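Local coordinates for sensor protein (Bacteroides thetaiotaomicron, PDB 2X7X) that binds beta-D-fructose in its periplasmic domain, the sensory part of a hybrid two-component system that probably signals through histidine autophosphorylation, at residues L66-N71 / I88-V93; N130-T135 / P187-V192. All coordinates share one frame; numbering follows the deposited sequence.

Contact 1 (L66-N71 / I88-V93); sequences LIISAN and IPVILV
Ile67 and Ile91, side by side on neighbouring parallel strands, both hold CG1 beside the backbone N (chi1 -66° and -64°), and the ethyl arms run the same way off the sheet, with CG1 of Ile67 4.2 Å from CB of Ile91. The same torsion leaves CG2 of Ile67 beside its own carbonyl carbon, where it meets CG2 of Val93 at 3.6 Å, the two side chains crossing obliquely. On the other face Ile68 sets CG1 anti to the backbone N (chi1 -176°), which turns CG2 to the neighbouring strand, where it touches both CD2 of Leu92 at 3.7 Å and CG1 of Val90 at 3.9 Å. That Val90 methyl also lies beside CD2 of Leu66. Four nearly straight bonds join the backbones: Leu66 N to Pro89 O, Ile91 N to Leu66 O at 2.7 Å, Ile68 N to Ile91 O, and Val93 N to Ile68 O, whose donor is tilted from the carbonyl plane. Past the last bridge, CB of Ser69 rests 3.5 Å from Val93 O, and OG of Ser69 is hydrogen-bonded to Asp94, a fructose-binding residue. The strands belong to a beta-alpha-beta unit connected through helix 73-85. Strand 8-13 flanks 65-68 and strand 104-108 flanks 90-93, while helix 249-260 covers the Ile67 and Ile91 face and helix 48-60 packs on Leu66 and Ile68.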
loop_
_atom_site.group_PDB
_atom_site.type_symbol
_atom_site.label_atom_id
_atom_site.label_comp_id
_atom_site.label_asym_id
_atom_site.label_seq_id
_atom_site.Cartn_x
_atom_site.Cartn_y
_atom_site.Cartn_z
ATOM N N LEU A 66 -14.834 25.049 -13.058
ATOM C CA LEU A 66 -14.469 24.133 -14.131
ATOM C C LEU A 66 -13.158 23.401 -13.851
ATOM O O LEU A 66 -12.126 24.024 -13.601
ATOM C CB LEU A 66 -14.395 24.882 -15.463
ATOM C CG LEU A 66 -14.220 24.007 -16.703
ATOM C CD1 LEU A 66 -15.090 24.503 -17.844
ATOM C CD2 LEU A 66 -12.756 23.933 -17.119
ATOM N N ILE A 67 -13.223 22.074 -13.889
ATOM C CA ILE A 67 -12.042 21.219 -13.807
ATOM C C ILE A 67 -11.788 20.613 -15.181
ATOM O O ILE A 67 -12.632 19.895 -15.720
ATOM C CB ILE A 67 -12.197 20.096 -12.743
ATOM C CG1 ILE A 67 -12.287 20.679 -11.335
ATOM C CG2 ILE A 67 -11.012 19.140 -12.779
ATOM C CD1 ILE A 67 -12.926 19.733 -10.344
ATOM N N ILE A 68 -10.623 20.912 -15.747
ATOM C CA ILE A 68 -10.269 20.388 -17.067
ATOM C C ILE A 68 -8.876 19.759 -17.128
ATOM O O ILE A 68 -7.920 20.238 -16.507
ATOM C CB ILE A 68 -10.412 21.472 -18.196
ATOM C CG1 ILE A 68 -10.137 20.860 -19.572
ATOM C CG2 ILE A 68 -9.483 22.641 -17.953
ATOM C CD1 ILE A 68 -10.318 21.794 -20.727
ATOM N N SER A 69 -8.785 18.684 -17.901
ATOM C CA SER A 69 -7.518 18.097 -18.305
ATOM C C SER A 69 -7.346 18.266 -19.821
ATOM O O SER A 69 -7.957 17.537 -20.606
ATOM C CB SER A 69 -7.467 16.625 -17.892
ATOM O OG SER A 69 -6.513 15.922 -18.674
ATOM N N ALA A 70 -6.502 19.220 -20.221
ATOM C CA ALA A 70 -6.385 19.658 -21.628
ATOM C C ALA A 70 -5.771 18.637 -22.599
ATOM O O ALA A 70 -4.566 18.387 -22.566
ATOM C CB ALA A 70 -5.629 20.983 -21.695
ATOM N N ASN A 71 -6.606 18.090 -23.485
ATOM C CA ASN A 71 -6.230 16.998 -24.406
ATOM C C ASN A 71 -4.902 17.193 -25.121
ATOM O O ASN A 71 -4.061 16.297 -25.137
ATOM C CB ASN A 71 -7.331 16.753 -25.435
ATOM C CG ASN A 71 -7.044 15.558 -26.323
ATOM O OD1 ASN A 71 -6.998 14.429 -25.856
ATOM N ND2 ASN A 71 -6.870 15.800 -27.611
ATOM N N ILE A 88 -15.294 32.542 -14.983
ATOM C CA ILE A 88 -15.392 31.197 -14.364
ATOM C C ILE A 88 -14.035 30.669 -13.865
ATOM O O ILE A 88 -13.070 30.648 -14.619
ATOM C CB ILE A 88 -16.014 30.152 -15.321
ATOM C CG1 ILE A 88 -17.458 30.527 -15.681
ATOM C CG2 ILE A 88 -16.012 28.772 -14.676
ATOM C CD1 ILE A 88 -18.041 29.733 -16.856
ATOM N N PRO A 89 -13.956 30.234 -12.590
ATOM C CA PRO A 89 -12.670 29.725 -12.095
ATOM C C PRO A 89 -12.319 28.341 -12.670
ATOM O O PRO A 89 -13.150 27.429 -12.649
ATOM C CB PRO A 89 -12.874 29.674 -10.571
ATOM C CG PRO A 89 -14.319 29.475 -10.393
ATOM C CD PRO A 89 -15.008 30.157 -11.557
ATOM N N VAL A 90 -11.093 28.210 -13.175
ATOM C CA VAL A 90 -10.641 27.009 -13.899
ATOM C C VAL A 90 -9.526 26.269 -13.156
ATOM O O VAL A 90 -8.503 26.866 -12.785
ATOM C CB VAL A 90 -10.107 27.355 -15.321
ATOM C CG1 VAL A 90 -9.597 26.090 -16.038
ATOM C CG2 VAL A 90 -11.170 28.095 -16.158
ATOM N N ILE A 91 -9.722 24.972 -12.932
ATOM C CA ILE A 91 -8.648 24.138 -12.386
ATOM C C ILE A 91 -8.101 23.210 -13.464
ATOM O O ILE A 91 -8.847 22.402 -14.062
ATOM C CB ILE A 91 -9.069 23.297 -11.165
ATOM C CG1 ILE A 91 -9.456 24.194 -9.986
ATOM C CG2 ILE A 91 -7.924 22.382 -10.755
ATOM C CD1 ILE A 91 -10.026 23.445 -8.792
ATOM N N LEU A 92 -6.797 23.347 -13.702
ATOM C CA LEU A 92 -6.093 22.446 -14.587
ATOM C C LEU A 92 -5.595 21.251 -13.796
ATOM O O LEU A 92 -4.906 21.408 -12.778
ATOM C CB LEU A 92 -4.921 23.154 -15.274
ATOM C CG LEU A 92 -5.203 24.401 -16.121
ATOM C CD1 LEU A 92 -3.902 24.917 -16.646
ATOM C CD2 LEU A 92 -6.166 24.135 -17.270
ATOM N N VAL A 93 -5.962 20.060 -14.266
ATOM C CA VAL A 93 -5.450 18.815 -13.704
ATOM C C VAL A 93 -4.592 18.059 -14.713
ATOM O O VAL A 93 -4.970 17.942 -15.892
ATOM C CB VAL A 93 -6.586 17.869 -13.232
ATOM C CG1 VAL A 93 -5.990 16.681 -12.508
ATOM C CG2 VAL A 93 -7.504 18.581 -12.291
#

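Contact 2 (N130-T135 / P187-V192); sequences NIVELT and PKIDAV
Asn130 and Asp190 start a short parallel pairing that bridges Ile131 with Ala191 and Val132 with Val192, with Val132 N bonded to Ala191 O at 2.9 Å. At its entrance Asn130 O accepts from Asp190 N at 2.8 Å, in the carbonyl plane, and weakly from Ala191 N. The carboxylate of Asp190 turns back, CG beside its backbone N (chi1 -49°), and OD2 offers its anti lone pair to Asn130 N at 2.7 Å. Lys188 NZ reaches OD2 from the syn side, somewhat out of the carboxylate plane, in a salt bridge of 3.1 Å. The Asn130 amide crosses the lysine chain at about a right angle; its ND2 donates to Lys188 O at 3.1 Å from above that carbonyl's plane and lies 3.6 Å from Lys188 CD. Farther in, CG2 of Val132 meets CG2 of Ile189 at 3.9 Å, and CD1 of Leu134 reaches CG1 of Val192. With an alanine in place of Asp190, Asn130 N and the Lys188 ammonium would probably lose their shared acceptor, and the lysine arm would be freer to swing. The bond from Asn130 N to OD2 ties the loop before strand 191-194 to strand 128-135, while the nearby lysine would be expected to favour the ionised carboxylate.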
loop_
_atom_site.group_PDB
_atom_site.type_symbol
_atom_site.label_atom_id
_atom_site.label_comp_id
_atom_site.label_asym_id
_atom_site.label_seq_id
_atom_site.Cartn_x
_atom_site.Cartn_y
_atom_site.Cartn_z
ATOM N N ASN A 130 20.342 -0.139 -26.041
ATOM C CA ASN A 130 19.446 0.540 -26.966
ATOM C C ASN A 130 18.012 0.590 -26.441
ATOM O O ASN A 130 17.463 -0.433 -26.030
ATOM C CB ASN A 130 19.452 -0.175 -28.312
ATOM C CG ASN A 130 20.811 -0.181 -28.967
ATOM O OD1 ASN A 130 21.591 0.772 -28.852
ATOM N ND2 ASN A 130 21.100 -1.258 -29.677
ATOM N N ILE A 131 17.420 1.779 -26.471
ATOM C CA ILE A 131 16.066 2.006 -25.974
ATOM C C ILE A 131 15.157 2.425 -27.127
ATOM O O ILE A 131 15.575 3.202 -28.000
ATOM C CB ILE A 131 16.016 3.151 -24.912
ATOM C CG1 ILE A 131 17.102 2.982 -23.856
ATOM C CG2 ILE A 131 14.630 3.244 -24.260
ATOM C CD1 ILE A 131 17.137 4.131 -22.827
ATOM N N VAL A 132 13.928 1.914 -27.133
ATOM C CA VAL A 132 12.888 2.482 -27.983
ATOM C C VAL A 132 11.831 3.157 -27.095
ATOM O O VAL A 132 11.559 2.672 -25.985
ATOM C CB VAL A 132 12.282 1.440 -28.975
ATOM C CG1 VAL A 132 13.340 0.966 -29.949
ATOM C CG2 VAL A 132 11.678 0.236 -28.253
ATOM N N GLU A 133 11.266 4.275 -27.573
ATOM C CA GLU A 133 10.263 5.065 -26.840
ATOM C C GLU A 133 8.934 5.076 -27.560
ATOM O O GLU A 133 8.874 5.319 -28.753
ATOM C CB GLU A 133 10.729 6.511 -26.647
ATOM C CG GLU A 133 9.846 7.353 -25.721
ATOM C CD GLU A 133 10.343 8.788 -25.516
ATOM O OE1 GLU A 133 11.076 9.315 -26.378
ATOM O OE2 GLU A 133 9.977 9.419 -24.501
ATOM N N LEU A 134 7.863 4.818 -26.820
ATOM C CA LEU A 134 6.507 4.894 -27.337
ATOM C C LEU A 134 5.743 5.944 -26.523
ATOM O O LEU A 134 5.418 5.747 -25.355
ATOM C CB LEU A 134 5.847 3.510 -27.288
ATOM C CG LEU A 134 6.496 2.417 -28.167
ATOM C CD1 LEU A 134 6.197 1.003 -27.689
ATOM C CD2 LEU A 134 6.089 2.541 -29.623
ATOM N N THR A 135 5.472 7.075 -27.149
ATOM C CA THR A 135 4.971 8.249 -26.428
ATOM C C THR A 135 3.446 8.335 -26.392
ATOM O O THR A 135 2.750 7.719 -27.198
ATOM C CB THR A 135 5.526 9.567 -27.059
ATOM O OG1 THR A 135 4.750 9.944 -28.205
ATOM C CG2 THR A 135 6.960 9.384 -27.493
ATOM N N PRO A 187 17.410 -5.203 -34.692
ATOM C CA PRO A 187 17.736 -6.518 -34.087
ATOM C C PRO A 187 18.167 -6.465 -32.616
ATOM O O PRO A 187 18.042 -7.459 -31.904
ATOM C CB PRO A 187 18.893 -7.034 -34.955
ATOM C CG PRO A 187 19.481 -5.811 -35.587
ATOM C CD PRO A 187 18.310 -4.881 -35.816
ATOM N N LYS A 188 18.684 -5.325 -32.172
ATOM C CA LYS A 188 19.124 -5.198 -30.796
ATOM C C LYS A 188 18.334 -4.097 -30.080
ATOM O O LYS A 188 18.578 -2.897 -30.290
ATOM C CB LYS A 188 20.636 -4.946 -30.716
ATOM C CG LYS A 188 21.260 -5.432 -29.408
ATOM C CD LYS A 188 22.444 -4.551 -28.943
ATOM C CE LYS A 188 22.999 -5.034 -27.572
ATOM N NZ LYS A 188 23.388 -3.894 -26.666
ATOM N N ILE A 189 17.370 -4.521 -29.260
ATOM C CA ILE A 189 16.625 -3.629 -28.389
ATOM C C ILE A 189 16.711 -4.117 -26.930
ATOM O O ILE A 189 16.332 -5.239 -26.609
ATOM C CB ILE A 189 15.135 -3.478 -28.840
ATOM C CG1 ILE A 189 15.043 -2.939 -30.282
ATOM C CG2 ILE A 189 14.373 -2.559 -27.879
ATOM C CD1 ILE A 189 13.651 -3.093 -30.921
ATOM N N ASP A 190 17.202 -3.262 -26.045
ATOM C CA ASP A 190 17.409 -3.656 -24.651
ATOM C C ASP A 190 16.336 -3.118 -23.690
ATOM O O ASP A 190 16.214 -3.591 -22.558
ATOM C CB ASP A 190 18.832 -3.274 -24.201
ATOM C CG ASP A 190 19.893 -3.723 -25.196
ATOM O OD1 ASP A 190 20.019 -4.939 -25.442
ATOM O OD2 ASP A 190 20.584 -2.857 -25.763
ATOM N N ALA A 191 15.547 -2.149 -24.151
ATOM C CA ALA A 191 14.536 -1.530 -23.297
ATOM C C ALA A 191 13.443 -0.827 -24.059
ATOM O O ALA A 191 13.688 -0.161 -25.068
ATOM C CB ALA A 191 15.179 -0.553 -22.312
ATOM N N VAL A 192 12.231 -0.955 -23.535
ATOM C CA VAL A 192 11.078 -0.220 -24.038
ATOM C C VAL A 192 10.650 0.761 -22.963
ATOM O O VAL A 192 10.414 0.373 -21.818
ATOM C CB VAL A 192 9.907 -1.196 -24.408
ATOM C CG1 VAL A 192 8.710 -0.451 -24.983
ATOM C CG2 VAL A 192 10.413 -2.232 -25.394
#

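In the fold
Contacts 1 and 2 occupy the two lobes of the periplasmic-binding-protein fold, their centres about 35 Å apart and on opposite sides of the chain's centre, and they share no strand or helix. Each pairs two interior parallel strands of its own sheet, the central pair in contact 1, and in contact 2 a pair one strand in from the edge. Contact 1 runs to the C-terminal strand ends, where the side chain of Ser69 comes within about 5 Å of bound fructose (nearest atoms), whereas contact 2 includes the loop entering strand 191-194. Buried between helices, contact 1 has almost wholly apolar side-chain contacts. Contact 2 is apolar inward, with a charged, partly exposed end remote from the sugar.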